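Local coordinates for protein L544 (Acanthamoeba polyphaga mimivirus, PDB 4AMQ) that probably acts as a virion-associated nucleotidyl transferase that holds manganese ions in its transferase domain and may take part in transcription-coupled DNA repair, at residues D79-Y83 and F187-K192. Numbering follows the deposited sequence.
Sequences DTNIY and FQDVVK
One carboxylate oxygen, Asp-79 OD2, is shared by two lysines: it forms a salt bridge with Lys-192, NZ lying 3.2 Å from OD2, and a second one with Lys-219. The Lys-192 ammonium meets OD2 on its anti side, 35° out of the carboxylate plane. The lysine chain bends once, about CB-CG (chi2 63°), and then runs extended, nearly perpendicular to the aspartate side chain. With two cations on one oxygen of a buried carboxylate, the charged form of Asp-79 is probably favoured; OD1 is hydrogen-bonded elsewhere. Beyond this charged end the interface turns apolar. Val-191 CG2 presses tightly on Ile-82 CG2 at 3.4 Å, the two side chains running antiparallel past one another. Next to this pair, the Tyr-83 and Phe-187 rings pair obliquely, centroids 5.4 Å apart and planes at 44°. The Tyr-83 hydroxyl reaches on to hydrogen-bond Val-172 O, while Phe-187 meets Trp-167 edge-to-face. The contact thus joins the start of helix 82-93 and the residues just before it to the short helix 187-192, which links strands 184-186 and 196-204 and rests through Phe-187 and Val-190 on strand 99-108 of the central mixed sheet.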
# COMPACT_ATOMS: atom_id res chain seq x y z
N ASP A 79 26.99 -1.64 0.90
CA ASP A 79 26.89 -2.58 2.01
C ASP A 79 27.46 -2.04 3.32
O ASP A 79 26.89 -2.26 4.39
CB ASP A 79 27.62 -3.88 1.67
CG ASP A 79 26.99 -4.63 0.52
OD1 ASP A 79 26.38 -3.98 -0.36
OD2 ASP A 79 27.12 -5.87 0.49
N THR A 80 28.59 -1.35 3.22
CA THR A 80 29.39 -1.04 4.40
C THR A 80 28.93 0.20 5.17
O THR A 80 29.38 0.44 6.29
CB THR A 80 30.88 -0.88 4.04
OG1 THR A 80 31.04 0.24 3.16
CG2 THR A 80 31.40 -2.13 3.35
N ASN A 81 28.05 1.00 4.57
CA ASN A 81 27.64 2.25 5.21
C ASN A 81 26.16 2.59 5.07
O ASN A 81 25.72 3.64 5.54
CB ASN A 81 28.48 3.41 4.66
CG ASN A 81 28.34 3.57 3.16
OD1 ASN A 81 27.53 2.89 2.53
ND2 ASN A 81 29.12 4.48 2.58
N ILE A 82 25.39 1.71 4.44
CA ILE A 82 23.97 1.99 4.23
C ILE A 82 23.18 1.92 5.54
O ILE A 82 22.21 2.65 5.73
CB ILE A 82 23.34 1.02 3.20
CG1 ILE A 82 21.92 1.47 2.84
CG2 ILE A 82 23.32 -0.40 3.73
CD1 ILE A 82 21.83 2.85 2.23
N TYR A 83 23.62 1.05 6.44
CA TYR A 83 22.95 0.90 7.73
C TYR A 83 23.01 2.20 8.53
O TYR A 83 21.99 2.68 9.02
CB TYR A 83 23.57 -0.25 8.53
CG TYR A 83 23.10 -0.31 9.96
CD1 TYR A 83 21.78 -0.59 10.27
CD2 TYR A 83 23.98 -0.09 11.01
CE1 TYR A 83 21.34 -0.65 11.58
CE2 TYR A 83 23.56 -0.14 12.33
CZ TYR A 83 22.24 -0.42 12.61
OH TYR A 83 21.81 -0.48 13.91
N PHE A 187 20.54 -7.05 11.36
CA PHE A 187 20.28 -6.19 10.21
C PHE A 187 21.46 -6.11 9.26
O PHE A 187 21.29 -6.07 8.04
CB PHE A 187 19.88 -4.79 10.67
CG PHE A 187 19.38 -3.91 9.56
CD1 PHE A 187 18.06 -3.98 9.14
CD2 PHE A 187 20.24 -3.03 8.92
CE1 PHE A 187 17.60 -3.18 8.12
CE2 PHE A 187 19.78 -2.22 7.90
CZ PHE A 187 18.46 -2.29 7.50
N GLN A 188 22.67 -6.09 9.80
CA GLN A 188 23.86 -6.04 8.97
C GLN A 188 23.95 -7.25 8.04
O GLN A 188 24.31 -7.12 6.87
CB GLN A 188 25.12 -5.93 9.82
CG GLN A 188 26.40 -5.83 9.01
CD GLN A 188 26.32 -4.75 7.94
OE1 GLN A 188 25.96 -3.61 8.22
NE2 GLN A 188 26.63 -5.12 6.70
N ASP A 189 23.61 -8.43 8.56
CA ASP A 189 23.63 -9.65 7.76
C ASP A 189 22.67 -9.50 6.59
O ASP A 189 23.01 -9.86 5.45
CB ASP A 189 23.20 -10.86 8.60
CG ASP A 189 24.26 -11.30 9.59
OD1 ASP A 189 25.29 -10.60 9.73
OD2 ASP A 189 24.06 -12.34 10.25
N VAL A 190 21.49 -8.97 6.87
CA VAL A 190 20.45 -8.83 5.85
C VAL A 190 20.85 -7.89 4.71
O VAL A 190 20.63 -8.20 3.54
CB VAL A 190 19.12 -8.36 6.47
CG1 VAL A 190 18.12 -8.03 5.39
CG2 VAL A 190 18.57 -9.44 7.40
N VAL A 191 21.44 -6.74 5.04
CA VAL A 191 21.89 -5.81 4.01
C VAL A 191 23.01 -6.41 3.15
O VAL A 191 23.11 -6.13 1.96
CB VAL A 191 22.34 -4.46 4.59
CG1 VAL A 191 22.88 -4.63 6.00
CG2 VAL A 191 23.38 -3.81 3.69
N LYS A 192 23.85 -7.23 3.77
CA LYS A 192 24.96 -7.85 3.06
C LYS A 192 24.47 -8.90 2.07
O LYS A 192 25.09 -9.12 1.03
CB LYS A 192 25.96 -8.48 4.04
CG LYS A 192 27.27 -8.90 3.41
CD LYS A 192 28.02 -7.70 2.84
CE LYS A 192 29.24 -8.13 2.03
NZ LYS A 192 29.94 -6.96 1.43